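Local coordinates for protein phosphatase Slingshot homolog 2 (Homo sapiens, PDB 2NT2) that dephosphorylates and thereby activates the actin-depolymerizing factor cofilin, this chain being the dual-specificity phosphatase catalytic domain of a longer protein that regulates actin filament dynamics, at residues A[61-64]-A[65-68]; A[98-101]-A[102-106]. The protein carries 1 engineered substitution. All coordinates share one frame; numbering follows the deposited sequence.

Contact 1 of 2, residues A[61-64]-A[65-68]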
# COMPACT_ATOMS: atom_id res chain seq x y z
N THR A 61 11.51 0.52 -11.52
CA THR A 61 10.13 0.93 -11.25
C THR A 61 10.09 2.31 -10.61
O THR A 61 10.73 2.56 -9.59
CB THR A 61 9.41 -0.07 -10.32
OG1 THR A 61 9.19 -1.30 -11.02
CG2 THR A 61 8.06 0.50 -9.91
N ASP A 62 9.31 3.20 -11.22
CA ASP A 62 9.04 4.52 -10.65
C ASP A 62 7.67 4.53 -9.97
O ASP A 62 6.67 4.85 -10.60
CB ASP A 62 9.14 5.59 -11.72
CG ASP A 62 8.72 6.98 -11.28
OD1 ASP A 62 8.52 7.21 -10.07
OD2 ASP A 62 8.57 7.85 -12.16
N LEU A 63 7.65 4.18 -8.69
CA LEU A 63 6.41 4.12 -7.92
C LEU A 63 5.94 5.52 -7.53
O LEU A 63 4.74 5.78 -7.38
CB LEU A 63 6.63 3.30 -6.65
CG LEU A 63 6.08 1.87 -6.64
CD1 LEU A 63 6.16 1.31 -5.22
CD2 LEU A 63 4.65 1.85 -7.17
N LEU A 64 6.90 6.41 -7.35
CA LEU A 64 6.65 7.81 -7.07
C LEU A 64 5.57 8.38 -7.98
O LEU A 64 4.62 9.02 -7.50
CB LEU A 64 7.94 8.62 -7.22
CG LEU A 64 7.92 10.08 -6.76
CD1 LEU A 64 6.98 10.28 -5.59
CD2 LEU A 64 9.33 10.53 -6.38
N ALA A 65 5.67 8.13 -9.28
CA ALA A 65 4.66 8.59 -10.22
C ALA A 65 3.27 8.08 -9.91
O ALA A 65 2.27 8.61 -10.41
CB ALA A 65 5.08 8.20 -11.64
N TYR A 66 3.12 7.05 -9.08
CA TYR A 66 1.79 6.50 -8.84
C TYR A 66 1.23 6.81 -7.46
O TYR A 66 0.12 6.34 -7.16
CB TYR A 66 1.80 4.98 -8.99
CG TYR A 66 2.22 4.40 -10.31
CD1 TYR A 66 3.55 4.12 -10.59
CD2 TYR A 66 1.28 4.11 -11.30
CE1 TYR A 66 3.93 3.58 -11.80
CE2 TYR A 66 1.65 3.57 -12.52
CZ TYR A 66 2.98 3.31 -12.76
OH TYR A 66 3.35 2.77 -13.98
N TRP A 67 1.93 7.54 -6.58
CA TRP A 67 1.45 7.59 -5.20
C TRP A 67 0.21 8.49 -5.05
O TRP A 67 -0.52 8.33 -4.06
CB TRP A 67 2.42 7.97 -4.14
CG TRP A 67 3.81 7.55 -3.96
CD1 TRP A 67 4.80 8.48 -3.88
CD2 TRP A 67 4.47 6.29 -3.82
NE1 TRP A 67 6.04 7.89 -3.71
CE2 TRP A 67 5.85 6.54 -3.67
CE3 TRP A 67 4.01 4.97 -3.82
CZ2 TRP A 67 6.79 5.51 -3.51
CZ3 TRP A 67 4.94 3.97 -3.66
CH2 TRP A 67 6.30 4.24 -3.51
N ASN A 68 -0.06 9.42 -5.97
CA ASN A 68 -1.27 10.24 -5.80
C ASN A 68 -2.50 9.47 -6.25
O ASN A 68 -3.60 9.65 -5.72
CB ASN A 68 -1.14 11.56 -6.53
CG ASN A 68 -2.45 12.32 -6.63
OD1 ASN A 68 -3.16 12.22 -7.63
ND2 ASN A 68 -2.78 13.10 -5.61
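With its CG anti to the carbonyl carbon (chi1 -42°), W67 swings its indole back over L63 and L64, and L64, whose CG is anti to its own nitrogen (chi1 -171°), sends CD1 to meet it. L63 lays CB 3.3 Å from CH2 of W67 at the six-membered end, its CD1 also reaching CZ3, while L64 CD1 approaches NE1 of W67 at 3.2 Å. Over one face, L64 CA forms a CH-pi contact, 3.7 Å from the centroid of the five-membered ring of W67. The backbone makes a tight turn: Y66 N donates to L63 O at 2.7 Å and W67 N to L64 O at 3.2 Å, both i to i+3 bonds. D62 joins in through OD1, which takes the A65 amide at 3.1 Å from above the carboxylate plane. At the edge of the Y66 ring, CD1 lies 3.2 Å from D62 O. An alanine in place of W67 would probably leave a gap beside L63 and L64, whose side chains would lose the surface they pack on. In the dual-specificity phosphatase domain this turn leads from the loop after strand 49-52 into helix 67-79, with the L63 side chain about 8 Å from that of engineered S88, the active-site position; Q134 of helix 129-143 accepts the L63 amide, Y138 meets W67 edge-to-face, and S97, T98 and A101 of helix 94-107 touch the indole.

Contact 2 of 2, residues A[98-101]-A[102-106]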
# COMPACT_ATOMS: atom_id res chain seq x y z
N THR A 98 4.35 2.04 -0.79
CA THR A 98 3.12 2.77 -1.08
C THR A 98 2.43 3.21 0.21
O THR A 98 2.02 4.36 0.35
CB THR A 98 2.13 1.91 -1.89
OG1 THR A 98 2.72 1.60 -3.16
CG2 THR A 98 0.86 2.69 -2.17
N VAL A 99 2.34 2.28 1.16
CA VAL A 99 1.72 2.59 2.45
C VAL A 99 2.49 3.67 3.18
O VAL A 99 1.92 4.58 3.79
CB VAL A 99 1.59 1.34 3.34
CG1 VAL A 99 1.27 1.75 4.76
CG2 VAL A 99 0.54 0.39 2.80
N ILE A 100 3.83 3.61 3.13
CA ILE A 100 4.62 4.61 3.83
C ILE A 100 4.37 6.00 3.24
O ILE A 100 4.22 6.97 3.98
CB ILE A 100 6.12 4.29 3.79
CG1 ILE A 100 6.54 3.10 4.65
CG2 ILE A 100 6.92 5.53 4.18
CD1 ILE A 100 7.59 2.20 4.03
N ALA A 101 4.33 6.09 1.92
CA ALA A 101 4.08 7.32 1.20
C ALA A 101 2.71 7.89 1.54
O ALA A 101 2.57 9.10 1.73
CB ALA A 101 4.17 7.10 -0.30
N TYR A 102 1.69 7.04 1.60
CA TYR A 102 0.35 7.55 1.92
C TYR A 102 0.34 8.22 3.30
O TYR A 102 -0.23 9.29 3.46
CB TYR A 102 -0.68 6.42 1.88
CG TYR A 102 -2.04 6.83 2.40
CD1 TYR A 102 -2.89 7.61 1.63
CD2 TYR A 102 -2.47 6.45 3.66
CE1 TYR A 102 -4.13 7.99 2.09
CE2 TYR A 102 -3.71 6.82 4.14
CZ TYR A 102 -4.54 7.59 3.35
OH TYR A 102 -5.78 7.96 3.82
N ALA A 103 0.98 7.59 4.28
CA ALA A 103 1.06 8.11 5.64
C ALA A 103 1.79 9.45 5.69
O ALA A 103 1.36 10.38 6.39
CB ALA A 103 1.72 7.10 6.56
N MET A 104 2.87 9.58 4.94
CA MET A 104 3.58 10.86 4.83
C MET A 104 2.63 11.94 4.32
O MET A 104 2.47 13.00 4.91
CB MET A 104 4.75 10.74 3.85
CG MET A 104 5.97 10.01 4.37
SD MET A 104 7.14 9.56 3.07
CE MET A 104 7.72 11.16 2.54
N LYS A 105 1.99 11.63 3.20
CA LYS A 105 1.03 12.56 2.60
C LYS A 105 -0.15 12.84 3.51
O LYS A 105 -0.48 13.99 3.79
CB LYS A 105 0.52 12.00 1.26
CG LYS A 105 -0.29 13.02 0.48
CD LYS A 105 -0.16 12.81 -1.02
CE LYS A 105 -1.35 13.45 -1.75
NZ LYS A 105 -1.52 14.88 -1.35
N GLU A 106 -0.81 11.78 3.96
CA GLU A 106 -2.06 11.86 4.70
C GLU A 106 -1.90 12.52 6.06
O GLU A 106 -2.65 13.45 6.38
CB GLU A 106 -2.67 10.46 4.85
CG GLU A 106 -3.97 10.37 5.60
CD GLU A 106 -5.09 11.21 5.02
OE1 GLU A 106 -5.58 10.92 3.91
OE2 GLU A 106 -5.49 12.19 5.69
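T98 accepts the first of four successive i to i+4 bonds, its carbonyl O taking the amide N of Y102 at 3.0 Å, in a regular alpha-helical run of helix 94-107. This helix follows the active-site loop and begins at R94, the arginine that closes the HCX5R signature of the family, here with engineered S88 in place of the cysteine. The T98 side chain lies about 8 Å from that of S88, and its hydroxyl bonds back to the carbonyl of R94. V99 follows, its O receiving A103 N at 3.2 Å, and the methyl of A103 rests near the carbonyls of V99 and I100. I100 O in turn takes the amide of M104. The I100 side chain also rests on L111, A114, Y115 and V118 of helix 111-121. A101 closes the series with the straightest of the four bonds, K105 N to A101 O at 3.0 Å and 174°. Its small methyl packs against L135 and Y138 of helix 129-143. K105, one turn after A101, makes a cation-pi contact with Y71, while the hydroxyl of Y102, the next residue, bonds to NE2 of H10. Across the turn, I100 CG2, anti to the backbone N, stands 4.2 Å from M104 SD as the two side chains slant past each other.

Overall arrangement
From the N terminus, the chain runs through strand 49-52 into the loop whose last turn is contact 1, where 61-64 folds onto 65-68 and leads into helix 67-79. It then runs along helix 67-79 and strand 83-87 to S88, an engineered serine in place of the cysteine that forms the phosphocysteine intermediate, before reaching contact 2 within helix 94-107. Both are local and in series, so neither nests in or crosses the other, and only contact 1 shapes a loop. Their centres lie about 12 Å apart, yet they touch: W67 CZ3 reaches T98 OG1 at 3.3 Å, and W67 CD2 meets A101 CB at 3.6 Å. Helices 67-79 and 94-107 are thereby joined, with helix 129-143 packing on both.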